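PDB 5IMW: intermedilysin from Streptococcus intermedius, which probably forms oligomeric pores in cholesterol-containing host membranes after a major change of shape, lysing the target cell as a cholesterol-dependent cytolysin. Local coordinates for residues A[90-95]-A[226-231]; A[96-101]-A[116-121]; A[104-109]-A[142-147]. All blocks are in the same frame, centred on the assembly; numbering follows the deposited sequence.

Interaction 1: residues A[90-95]-A[226-231]; sequences TLIPVN and INRGVN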
ATOM      1  N   THR A  90      10.047  -4.541  23.840  1.00 86.67           N
ATOM      2  CA  THR A  90      10.863  -4.714  25.034  1.00 81.57           C
ATOM      3  C   THR A  90      10.847  -6.175  25.458  1.00 78.55           C
ATOM      4  O   THR A  90       9.776  -6.754  25.669  1.00 79.28           O
ATOM      5  CB  THR A  90      10.351  -3.832  26.173  1.00 86.69           C
ATOM      6  OG1 THR A  90      10.490  -2.455  25.808  1.00 82.16           O
ATOM      7  CG2 THR A  90      11.127  -4.093  27.459  1.00 85.73           C
ATOM      8  N   LEU A  91      12.034  -6.759  25.592  1.00 86.59           N
ATOM      9  CA  LEU A  91      12.141  -8.147  26.018  1.00 93.17           C
ATOM     10  C   LEU A  91      11.697  -8.299  27.468  1.00 87.43           C
ATOM     11  O   LEU A  91      11.998  -7.460  28.321  1.00 81.37           O
ATOM     12  CB  LEU A  91      13.581  -8.638  25.857  1.00 91.19           C
ATOM     13  CG  LEU A  91      13.947  -9.213  24.487  1.00100.43           C
ATOM     14  CD1 LEU A  91      15.342  -8.777  24.066  1.00 98.49           C
ATOM     15  CD2 LEU A  91      13.865 -10.729  24.527  1.00 99.08           C
ATOM     16  N   ILE A  92      10.965  -9.374  27.741  1.00 83.03           N
ATOM     17  CA  ILE A  92      10.598  -9.723  29.110  1.00 80.55           C
ATOM     18  C   ILE A  92      11.878 -10.154  29.820  1.00 82.45           C
ATOM     19  O   ILE A  92      12.459 -11.185  29.456  1.00 82.67           O
ATOM     20  CB  ILE A  92       9.540 -10.837  29.152  1.00 76.10           C
ATOM     21  CG1 ILE A  92       8.284 -10.407  28.395  1.00 67.56           C
ATOM     22  CG2 ILE A  92       9.190 -11.179  30.596  1.00 83.91           C
ATOM     23  CD1 ILE A  92       7.254 -11.503  28.243  1.00 67.56           C
ATOM     24  N   PRO A  93      12.360  -9.410  30.824  1.00 86.24           N
ATOM     25  CA  PRO A  93      13.600  -9.820  31.499  1.00 95.35           C
ATOM     26  C   PRO A  93      13.386 -11.018  32.411  1.00 89.73           C
ATOM     27  O   PRO A  93      12.955 -10.866  33.559  1.00 93.00           O
ATOM     28  CB  PRO A  93      13.998  -8.566  32.284  1.00 91.64           C
ATOM     29  CG  PRO A  93      12.704  -7.891  32.575  1.00 92.51           C
ATOM     30  CD  PRO A  93      11.802  -8.173  31.402  1.00 94.79           C
ATOM     31  N   VAL A  94      13.690 -12.214  31.910  1.00 93.04           N
ATOM     32  CA  VAL A  94      13.408 -13.448  32.634  1.00 92.42           C
ATOM     33  C   VAL A  94      14.250 -14.556  32.028  1.00 99.19           C
ATOM     34  O   VAL A  94      14.570 -14.532  30.836  1.00 95.99           O
ATOM     35  CB  VAL A  94      11.896 -13.786  32.584  1.00 89.21           C
ATOM     36  CG1 VAL A  94      11.424 -13.934  31.140  1.00 92.18           C
ATOM     37  CG2 VAL A  94      11.597 -15.043  33.372  1.00 97.25           C
ATOM     38  N   ASN A  95      14.607 -15.537  32.855  1.00 97.42           N
ATOM     39  CA  ASN A  95      15.306 -16.714  32.365  1.00 98.73           C
ATOM     40  C   ASN A  95      14.450 -17.439  31.331  1.00 96.64           C
ATOM     41  O   ASN A  95      13.237 -17.233  31.235  1.00101.22           O
ATOM     42  CB  ASN A  95      15.646 -17.649  33.523  1.00112.67           C
ATOM     43  CG  ASN A  95      16.335 -16.930  34.663  1.00120.78           C
ATOM     44  OD1 ASN A  95      15.686 -16.300  35.499  1.00113.27           O
ATOM     45  ND2 ASN A  95      17.658 -17.013  34.700  1.00120.13           N
ATOM     46  N   ILE A 226       3.824 -11.984  36.802  1.00 88.33           N
ATOM     47  CA  ILE A 226       2.893 -10.885  37.045  1.00 84.66           C
ATOM     48  C   ILE A 226       3.647  -9.626  37.455  1.00 85.31           C
ATOM     49  O   ILE A 226       3.230  -8.509  37.120  1.00 93.85           O
ATOM     50  CB  ILE A 226       1.849 -11.293  38.102  1.00 85.39           C
ATOM     51  CG1 ILE A 226       1.093 -12.534  37.616  1.00 87.81           C
ATOM     52  CG2 ILE A 226       0.888 -10.137  38.384  1.00 82.16           C
ATOM     53  CD1 ILE A 226      -0.088 -12.938  38.465  1.00 84.39           C
ATOM     54  N   ASN A 227       4.755  -9.774  38.184  1.00 81.78           N
ATOM     55  CA  ASN A 227       5.578  -8.615  38.513  1.00 87.10           C
ATOM     56  C   ASN A 227       6.115  -7.950  37.252  1.00 87.97           C
ATOM     57  O   ASN A 227       6.103  -6.719  37.136  1.00 91.25           O
ATOM     58  CB  ASN A 227       6.733  -9.025  39.431  1.00 99.58           C
ATOM     59  CG  ASN A 227       6.259  -9.508  40.790  1.00 91.95           C
ATOM     60  OD1 ASN A 227       5.125  -9.245  41.195  1.00 84.90           O
ATOM     61  ND2 ASN A 227       7.132 -10.207  41.508  1.00 88.87           N
ATOM     62  N   ARG A 228       6.581  -8.749  36.290  1.00 93.89           N
ATOM     63  CA  ARG A 228       7.098  -8.218  35.033  1.00 88.61           C
ATOM     64  C   ARG A 228       6.005  -7.668  34.124  1.00 86.19           C
ATOM     65  O   ARG A 228       6.322  -7.211  33.019  1.00 99.21           O
ATOM     66  CB  ARG A 228       7.884  -9.302  34.291  1.00 91.70           C
ATOM     67  CG  ARG A 228       9.349  -9.405  34.699  1.00 90.21           C
ATOM     68  CD  ARG A 228       9.615 -10.603  35.598  1.00 94.09           C
ATOM     69  NE  ARG A 228      11.029 -10.707  35.952  1.00100.77           N
ATOM     70  CZ  ARG A 228      11.560 -11.710  36.645  1.00 96.59           C
ATOM     71  NH1 ARG A 228      10.802 -12.712  37.065  1.00110.06           N
ATOM     72  NH2 ARG A 228      12.858 -11.713  36.916  1.00106.34           N
ATOM     73  N   GLY A 229       4.746  -7.697  34.548  1.00 79.30           N
ATOM     74  CA  GLY A 229       3.668  -7.136  33.759  1.00 89.80           C
ATOM     75  C   GLY A 229       3.067  -8.070  32.736  1.00 88.41           C
ATOM     76  O   GLY A 229       2.384  -7.600  31.820  1.00 84.47           O
ATOM     77  N   VAL A 230       3.292  -9.374  32.858  1.00 86.00           N
ATOM     78  CA  VAL A 230       2.750 -10.347  31.916  1.00 84.35           C
ATOM     79  C   VAL A 230       1.352 -10.723  32.394  1.00 80.51           C
ATOM     80  O   VAL A 230       1.195 -11.453  33.376  1.00 90.31           O
ATOM     81  CB  VAL A 230       3.653 -11.579  31.796  1.00 85.42           C
ATOM     82  CG1 VAL A 230       3.090 -12.559  30.773  1.00 80.26           C
ATOM     83  CG2 VAL A 230       5.071 -11.166  31.414  1.00 82.03           C
ATOM     84  N   ASN A 231       0.337 -10.227  31.696  1.00 69.04           N
ATOM     85  CA  ASN A 231      -1.053 -10.430  32.084  1.00 75.93           C
ATOM     86  C   ASN A 231      -1.918 -10.277  30.837  1.00 84.73           C
ATOM     87  O   ASN A 231      -1.408 -10.237  29.712  1.00 91.80           O
ATOM     88  CB  ASN A 231      -1.444  -9.450  33.194  1.00 82.15           C
ATOM     89  CG  ASN A 231      -0.957  -8.046  32.919  1.00 85.52           C
ATOM     90  OD1 ASN A 231      -1.389  -7.402  31.965  1.00 82.27           O
ATOM     91  ND2 ASN A 231      -0.045  -7.563  33.753  1.00 81.57           N
TER
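Ile-92 and Arg-228 bring the two backbones nearest each other, their CA atoms 7.0 Å apart, where the irregular loop 90-95 runs past the C-terminal end of helix 222-227. That helix closes in a Schellman motif: Gly-229, at a positive phi of 86°, takes the chain out of the last turn while Gly-229 N is bonded back to Ile-226 O at 3.1 Å. The residues flanking this glycine do the touching. Val-230 offers its CG2 branch, which meets Ile-92 CD1 at 3.9 Å, the two side chains crossing at about a right angle. Ile-92 reaches it because its chain is extended at chi2 (173°), and its CG2 also lies 4.2 Å from Val-230 CG2. Arg-228 works differently. Its chain bends at chi2 (104°) and then runs straight past Pro-93. Arg-228 NE comes to 3.1 Å from Pro-93 O, which approaches the guanidinium obliquely. Val-94 CG2 lies over one guanidinium face, 4.4 Å from Arg-228 NH1. Nearby, Lys-79 NZ and Tyr-11 OH bond to the carbonyl oxygens of Arg-228 and Val-230. The contact thus grades from a buried aliphatic pair to a guanidinium with a valine methyl over one face; a weak bond from Arg-228 NH1 back to Asp-224 O and the negative end of the helix dipole would probably stabilise the arginine's charge, with Pro-93 O close by.

Interaction 2: residues A[96-101]-A[116-121]; sequences RGKTTI and TVENPS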
ATOM      1  N   ARG A  96      15.096 -18.299  30.547  1.00 99.56           N
ATOM      2  CA  ARG A  96      14.416 -19.007  29.473  1.00100.81           C
ATOM      3  C   ARG A  96      14.875 -20.456  29.423  1.00103.53           C
ATOM      4  O   ARG A  96      15.903 -20.830  29.992  1.00110.22           O
ATOM      5  CB  ARG A  96      14.665 -18.344  28.114  1.00102.16           C
ATOM      6  CG  ARG A  96      13.612 -17.330  27.708  1.00100.63           C
ATOM      7  CD  ARG A  96      13.742 -16.979  26.236  1.00101.63           C
ATOM      8  NE  ARG A  96      13.632 -15.543  26.019  1.00108.21           N
ATOM      9  CZ  ARG A  96      14.586 -14.668  26.323  1.00110.02           C
ATOM     10  NH1 ARG A  96      15.727 -15.081  26.862  1.00102.51           N
ATOM     11  NH2 ARG A  96      14.396 -13.378  26.093  1.00 96.95           N
ATOM     12  N   GLY A  97      14.084 -21.268  28.727  1.00 94.85           N
ATOM     13  CA  GLY A  97      14.406 -22.651  28.467  1.00105.19           C
ATOM     14  C   GLY A  97      14.972 -22.841  27.078  1.00 94.79           C
ATOM     15  O   GLY A  97      15.381 -21.886  26.405  1.00 97.72           O
ATOM     16  N   LYS A  98      14.990 -24.093  26.631  1.00 99.91           N
ATOM     17  CA  LYS A  98      15.537 -24.400  25.321  1.00 99.96           C
ATOM     18  C   LYS A  98      14.608 -23.902  24.222  1.00105.22           C
ATOM     19  O   LYS A  98      13.385 -23.856  24.381  1.00108.57           O
ATOM     20  CB  LYS A  98      15.754 -25.905  25.171  1.00109.75           C
ATOM     21  CG  LYS A  98      16.504 -26.539  26.336  1.00107.59           C
ATOM     22  CD  LYS A  98      17.158 -27.866  25.955  1.00110.16           C
ATOM     23  CE  LYS A  98      16.176 -29.031  25.978  1.00119.37           C
ATOM     24  NZ  LYS A  98      15.078 -28.926  24.974  1.00114.73           N
ATOM     25  N   THR A  99      15.205 -23.532  23.090  1.00111.55           N
ATOM     26  CA  THR A  99      14.465 -23.069  21.922  1.00110.82           C
ATOM     27  C   THR A  99      14.915 -23.884  20.720  1.00101.40           C
ATOM     28  O   THR A  99      16.105 -23.903  20.393  1.00 96.93           O
ATOM     29  CB  THR A  99      14.688 -21.574  21.669  1.00 98.36           C
ATOM     30  OG1 THR A  99      14.609 -20.856  22.907  1.00 96.42           O
ATOM     31  CG2 THR A  99      13.635 -21.031  20.721  1.00 94.35           C
ATOM     32  N   THR A 100      13.967 -24.559  20.074  1.00103.48           N
ATOM     33  CA  THR A 100      14.241 -25.360  18.888  1.00103.31           C
ATOM     34  C   THR A 100      13.949 -24.535  17.644  1.00 89.82           C
ATOM     35  O   THR A 100      12.850 -23.991  17.497  1.00 87.71           O
ATOM     36  CB  THR A 100      13.404 -26.642  18.884  1.00103.77           C
ATOM     37  OG1 THR A 100      12.249 -26.465  19.716  1.00111.93           O
ATOM     38  CG2 THR A 100      14.232 -27.829  19.384  1.00102.36           C
ATOM     39  N   ILE A 101      14.934 -24.446  16.754  1.00 86.55           N
ATOM     40  CA  ILE A 101      14.863 -23.603  15.569  1.00 87.12           C
ATOM     41  C   ILE A 101      14.974 -24.480  14.332  1.00 81.35           C
ATOM     42  O   ILE A 101      15.561 -25.566  14.369  1.00 90.95           O
ATOM     43  CB  ILE A 101      15.975 -22.530  15.587  1.00 82.80           C
ATOM     44  CG1 ILE A 101      15.847 -21.668  16.847  1.00 85.04           C
ATOM     45  CG2 ILE A 101      15.924 -21.672  14.327  1.00 81.28           C
ATOM     46  CD1 ILE A 101      16.924 -20.613  17.002  1.00 90.37           C
ATOM     47  N   THR A 116      19.211 -26.097  18.553  1.00 98.03           N
ATOM     48  CA  THR A 116      18.774 -25.963  19.933  1.00 98.87           C
ATOM     49  C   THR A 116      19.723 -25.005  20.633  1.00 93.09           C
ATOM     50  O   THR A 116      20.938 -25.072  20.430  1.00 88.81           O
ATOM     51  CB  THR A 116      18.755 -27.314  20.659  1.00100.50           C
ATOM     52  OG1 THR A 116      17.805 -28.188  20.032  1.00 93.09           O
ATOM     53  CG2 THR A 116      18.383 -27.136  22.127  1.00 94.32           C
ATOM     54  N   VAL A 117      19.163 -24.117  21.450  1.00 94.13           N
ATOM     55  CA  VAL A 117      19.945 -23.158  22.220  1.00 90.56           C
ATOM     56  C   VAL A 117      19.528 -23.280  23.677  1.00 99.36           C
ATOM     57  O   VAL A 117      18.339 -23.178  23.999  1.00 96.52           O
ATOM     58  CB  VAL A 117      19.750 -21.716  21.717  1.00 76.05           C
ATOM     59  CG1 VAL A 117      20.823 -20.802  22.298  1.00 87.09           C
ATOM     60  CG2 VAL A 117      19.780 -21.673  20.202  1.00 90.40           C
ATOM     61  N   GLU A 118      20.507 -23.494  24.556  1.00 98.16           N
ATOM     62  CA  GLU A 118      20.202 -23.806  25.946  1.00110.18           C
ATOM     63  C   GLU A 118      19.773 -22.567  26.722  1.00102.29           C
ATOM     64  O   GLU A 118      18.806 -22.618  27.491  1.00106.33           O
ATOM     65  CB  GLU A 118      21.416 -24.457  26.610  1.00116.34           C
ATOM     66  CG  GLU A 118      21.086 -25.330  27.811  1.00122.29           C
ATOM     67  CD  GLU A 118      20.141 -26.466  27.463  1.00124.37           C
ATOM     68  OE1 GLU A 118      19.065 -26.560  28.090  1.00114.79           O
ATOM     69  OE2 GLU A 118      20.468 -27.254  26.550  1.00123.43           O
ATOM     70  N   ASN A 119      20.477 -21.448  26.536  1.00 99.68           N
ATOM     71  CA  ASN A 119      20.202 -20.196  27.240  1.00107.90           C
ATOM     72  C   ASN A 119      19.991 -19.108  26.191  1.00 98.22           C
ATOM     73  O   ASN A 119      20.899 -18.307  25.922  1.00 99.79           O
ATOM     74  CB  ASN A 119      21.337 -19.839  28.197  1.00121.05           C
ATOM     75  CG  ASN A 119      21.604 -20.931  29.220  1.00121.45           C
ATOM     76  OD1 ASN A 119      20.675 -21.539  29.752  1.00133.10           O
ATOM     77  ND2 ASN A 119      22.879 -21.187  29.496  1.00122.22           N
ATOM     78  N   PRO A 120      18.806 -19.047  25.583  1.00 91.19           N
ATOM     79  CA  PRO A 120      18.596 -18.133  24.452  1.00 89.53           C
ATOM     80  C   PRO A 120      18.910 -16.684  24.798  1.00 92.57           C
ATOM     81  O   PRO A 120      18.409 -16.133  25.780  1.00 99.30           O
ATOM     82  CB  PRO A 120      17.111 -18.318  24.123  1.00 97.55           C
ATOM     83  CG  PRO A 120      16.793 -19.688  24.594  1.00104.65           C
ATOM     84  CD  PRO A 120      17.635 -19.909  25.817  1.00 98.26           C
ATOM     85  N   SER A 121      19.749 -16.071  23.966  1.00 74.61           N
ATOM     86  CA  SER A 121      19.979 -14.635  23.988  1.00 75.34           C
ATOM     87  C   SER A 121      20.354 -14.217  22.575  1.00 79.79           C
ATOM     88  O   SER A 121      20.636 -15.056  21.716  1.00 72.25           O
ATOM     89  CB  SER A 121      21.064 -14.246  24.997  1.00 76.02           C
ATOM     90  OG  SER A 121      22.301 -14.851  24.677  1.00 75.97           O
TER
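Thr-99 and Val-117 form the antiparallel hydrogen-bonded pair that starts the beta hairpin of strands 99-103 and 114-117. Thr-99 N gives to Val-117 O over 3.3 Å, in the carbonyl plane; in the return bond Val-117 N stands 23° out of the plane of the Thr-99 carbonyl, 3.2 Å from Thr-99 O. Two CA-H...O contacts reinforce the ladder, from Lys-98 CA to Val-117 O and from Thr-116 CA to Thr-99 O. In the next, non-hydrogen-bonded pair, Thr-100 and Thr-116 lie side by side on one face of the sheet, with Thr-100 CG2 3.6 Å from Thr-116 OG1. On the opposite face Val-117 and Ile-101 pack against helix 122-140, while strand 202-206 pairs with the other edge of 99-103. Toward the open end of the hairpin, a bend at chi2 (59°) folds the Glu-118 carboxylate beside the aliphatic CG and CD of Lys-98. The charged ends do not meet, Lys-98 NZ staying 5.6 Å from Glu-118 OE1, so attraction is probably weakened by distance. Beyond the strands the Pro-120 ring crosses Thr-99, turning its CG toward Thr-99 OG1. Arg-96 lies over one face of that ring, its CB 4.1 Å from Pro-120 CD.

Interaction 3: residues A[104-109]-A[142-147]; sequences NLPGLK and KTHAVP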
ATOM      1  N   ASN A 104      15.020 -23.015   6.482  1.00 76.16           N
ATOM      2  CA  ASN A 104      14.463 -23.528   5.238  1.00 68.57           C
ATOM      3  C   ASN A 104      15.430 -23.399   4.067  1.00 73.17           C
ATOM      4  O   ASN A 104      14.996 -23.322   2.912  1.00 74.33           O
ATOM      5  CB  ASN A 104      13.154 -22.808   4.916  1.00 77.45           C
ATOM      6  CG  ASN A 104      13.367 -21.353   4.547  1.00 73.77           C
ATOM      7  OD1 ASN A 104      14.364 -20.741   4.931  1.00 72.89           O
ATOM      8  ND2 ASN A 104      12.428 -20.792   3.798  1.00 71.62           N
ATOM      9  N   LEU A 105      16.731 -23.369   4.335  1.00 79.65           N
ATOM     10  CA  LEU A 105      17.697 -23.303   3.251  1.00 74.51           C
ATOM     11  C   LEU A 105      17.635 -24.587   2.424  1.00 76.96           C
ATOM     12  O   LEU A 105      17.415 -25.671   2.976  1.00 67.56           O
ATOM     13  CB  LEU A 105      19.108 -23.084   3.797  1.00 67.56           C
ATOM     14  CG  LEU A 105      19.496 -21.612   3.958  1.00 67.56           C
ATOM     15  CD1 LEU A 105      20.716 -21.450   4.847  1.00 67.56           C
ATOM     16  CD2 LEU A 105      19.750 -20.987   2.593  1.00 77.09           C
ATOM     17  N   PRO A 106      17.816 -24.501   1.107  1.00 78.40           N
ATOM     18  CA  PRO A 106      17.551 -25.664   0.254  1.00 80.56           C
ATOM     19  C   PRO A 106      18.608 -26.744   0.402  1.00 85.73           C
ATOM     20  O   PRO A 106      19.788 -26.473   0.639  1.00 83.43           O
ATOM     21  CB  PRO A 106      17.558 -25.072  -1.158  1.00 78.93           C
ATOM     22  CG  PRO A 106      18.487 -23.921  -1.064  1.00 80.09           C
ATOM     23  CD  PRO A 106      18.321 -23.356   0.330  1.00 80.02           C
ATOM     24  N   GLY A 107      18.165 -27.990   0.239  1.00 98.99           N
ATOM     25  CA  GLY A 107      19.012 -29.147   0.387  1.00100.44           C
ATOM     26  C   GLY A 107      19.023 -29.738   1.782  1.00108.46           C
ATOM     27  O   GLY A 107      19.264 -30.939   1.929  1.00113.65           O
ATOM     28  N   LEU A 108      18.748 -28.924   2.803  1.00 98.62           N
ATOM     29  CA  LEU A 108      18.874 -29.331   4.199  1.00109.26           C
ATOM     30  C   LEU A 108      18.381 -30.755   4.415  1.00108.36           C
ATOM     31  O   LEU A 108      17.268 -31.114   4.022  1.00117.79           O
ATOM     32  CB  LEU A 108      18.111 -28.355   5.094  1.00117.84           C
ATOM     33  CG  LEU A 108      19.024 -27.386   5.859  1.00104.49           C
ATOM     34  CD1 LEU A 108      19.854 -28.147   6.873  1.00111.03           C
ATOM     35  CD2 LEU A 108      19.931 -26.578   4.938  1.00101.33           C
ATOM     36  N   LYS A 109      19.228 -31.559   5.054  1.00120.09           N
ATOM     37  CA  LYS A 109      19.090 -33.007   5.095  1.00121.84           C
ATOM     38  C   LYS A 109      18.993 -33.489   6.535  1.00117.17           C
ATOM     39  O   LYS A 109      19.778 -33.073   7.392  1.00108.76           O
ATOM     40  CB  LYS A 109      20.284 -33.693   4.410  1.00121.96           C
ATOM     41  CG  LYS A 109      21.617 -32.967   4.595  1.00114.26           C
ATOM     42  CD  LYS A 109      21.786 -31.846   3.580  1.00117.57           C
ATOM     43  CE  LYS A 109      22.155 -30.514   4.231  1.00115.62           C
ATOM     44  NZ  LYS A 109      21.944 -29.364   3.286  1.00123.30           N
ATOM     45  N   LYS A 142      27.410 -23.745  -3.736  1.00 86.68           N
ATOM     46  CA  LYS A 142      27.652 -23.876  -5.170  1.00 84.46           C
ATOM     47  C   LYS A 142      26.549 -24.682  -5.847  1.00 88.74           C
ATOM     48  O   LYS A 142      26.040 -24.291  -6.904  1.00100.29           O
ATOM     49  CB  LYS A 142      29.016 -24.521  -5.412  1.00103.44           C
ATOM     50  CG  LYS A 142      30.183 -23.771  -4.781  1.00103.92           C
ATOM     51  CD  LYS A 142      31.269 -23.468  -5.803  1.00122.04           C
ATOM     52  CE  LYS A 142      32.464 -22.782  -5.161  1.00115.79           C
ATOM     53  NZ  LYS A 142      33.412 -22.252  -6.176  1.00114.32           N
ATOM     54  N   THR A 143      26.166 -25.814  -5.252  1.00 87.67           N
ATOM     55  CA  THR A 143      25.202 -26.699  -5.903  1.00 91.26           C
ATOM     56  C   THR A 143      23.788 -26.134  -5.845  1.00 89.99           C
ATOM     57  O   THR A 143      23.043 -26.220  -6.829  1.00 89.37           O
ATOM     58  CB  THR A 143      25.241 -28.092  -5.271  1.00 99.76           C
ATOM     59  OG1 THR A 143      24.229 -28.915  -5.866  1.00 97.09           O
ATOM     60  CG2 THR A 143      25.011 -28.032  -3.765  1.00 98.11           C
ATOM     61  N   HIS A 144      23.397 -25.562  -4.710  1.00 93.82           N
ATOM     62  CA  HIS A 144      22.038 -25.079  -4.511  1.00 98.28           C
ATOM     63  C   HIS A 144      21.991 -23.558  -4.597  1.00 91.18           C
ATOM     64  O   HIS A 144      22.884 -22.867  -4.098  1.00 94.63           O
ATOM     65  CB  HIS A 144      21.489 -25.538  -3.159  1.00 99.32           C
ATOM     66  CG  HIS A 144      21.010 -26.956  -3.150  1.00 96.56           C
ATOM     67  ND1 HIS A 144      21.709 -27.977  -2.543  1.00 85.08           N
ATOM     68  CD2 HIS A 144      19.898 -27.525  -3.675  1.00 98.70           C
ATOM     69  CE1 HIS A 144      21.050 -29.112  -2.692  1.00 98.66           C
ATOM     70  NE2 HIS A 144      19.947 -28.865  -3.376  1.00 97.34           N
ATOM     71  N   ALA A 145      20.938 -23.043  -5.229  1.00 91.45           N
ATOM     72  CA  ALA A 145      20.719 -21.611  -5.371  1.00 99.96           C
ATOM     73  C   ALA A 145      19.387 -21.236  -4.739  1.00 89.60           C
ATOM     74  O   ALA A 145      18.399 -21.961  -4.879  1.00 87.92           O
ATOM     75  CB  ALA A 145      20.735 -21.189  -6.841  1.00110.49           C
ATOM     76  N   VAL A 146      19.368 -20.103  -4.041  1.00 88.28           N
ATOM     77  CA  VAL A 146      18.172 -19.656  -3.326  1.00 83.84           C
ATOM     78  C   VAL A 146      17.633 -18.373  -3.949  1.00 83.72           C
ATOM     79  O   VAL A 146      18.189 -17.291  -3.701  1.00 83.30           O
ATOM     80  CB  VAL A 146      18.464 -19.424  -1.837  1.00 87.02           C
ATOM     81  CG1 VAL A 146      17.166 -19.479  -1.033  1.00 93.87           C
ATOM     82  CG2 VAL A 146      19.473 -20.429  -1.320  1.00 87.57           C
ATOM     83  N   PRO A 147      16.553 -18.423  -4.727  1.00 85.11           N
ATOM     84  CA  PRO A 147      16.000 -17.183  -5.280  1.00 81.60           C
ATOM     85  C   PRO A 147      15.280 -16.374  -4.213  1.00 82.01           C
ATOM     86  O   PRO A 147      14.535 -16.911  -3.389  1.00 75.03           O
ATOM     87  CB  PRO A 147      15.028 -17.678  -6.356  1.00 80.92           C
ATOM     88  CG  PRO A 147      14.574 -18.996  -5.852  1.00 79.45           C
ATOM     89  CD  PRO A 147      15.753 -19.597  -5.124  1.00 91.92           C
TER
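Pro-106 and His-144 mark the nearest approach of two irregular backbones, 6.6 Å between their CA atoms, with no hydrogen bond passing from one segment to the other. Segment 104-109 folds into a type II beta turn from Leu-105 to Leu-108, and its positive-phi residue, Gly-107, faces the histidine. With no side chain in the way, Gly-107 CA sits over the imidazole in a CH-pi contact, 4.0 Å from the centroid of the His-144 ring and 26° off the ring normal. The same ring face takes Pro-106 O, offset toward the rim, while Thr-143 OG1 stands above the opposite face, also displaced toward the rim. The first torsion of His-144 (chi1 -79°) sets CG beside its own backbone N and swings the imidazole toward Gly-107. The histidine and proline side chains slide past each other in opposite directions, with His-144 CB 4.0 Å from Pro-106 CG. In the fold, the turn belongs to the connection between the hairpin strands 99-103 and 114-117, and segment 142-147 links helix 122-140 to strand 149-156; the contact ties these two loops together at the surface. Helix 122-140 backs both, since Trp-136 touches Leu-105 and Val-146 and gives its NE1 hydrogen bond to Pro-106 O. Farther along the segment Val-146 packs on the same proline through a single branch: its CG2 stands 3.6 Å from Pro-106 CD and equally close to Pro-106 CG, the two side chains meeting at a slant. Leu-105 reaches the same methyl from a more nearly perpendicular direction, with Leu-105 CD2 4.0 Å from Val-146 CG2.

How the interactions relate
All three contacts lie in the thiol-activated cytolysin part of the chain, and only interaction 2 has strand pairing to hold it. Interactions 1 and 2 are both partly buried, whereas interaction 3 is a surface contact that relies on apolar and CH-pi packing. Interactions 2 and 3 share helix 122-140 as a backing and serve successive parts of one hairpin, its paired strands and its connecting loop, their centres 25 Å apart. Interaction 1 combines an aliphatic pair with an arginine at a helix end, without a clear hydrogen bond between its segments, and adjoins interaction 2 where Leu-91 packs on Arg-96. Along the chain the other two are nested inside the loop it closes, while interactions 2 and 3 cross.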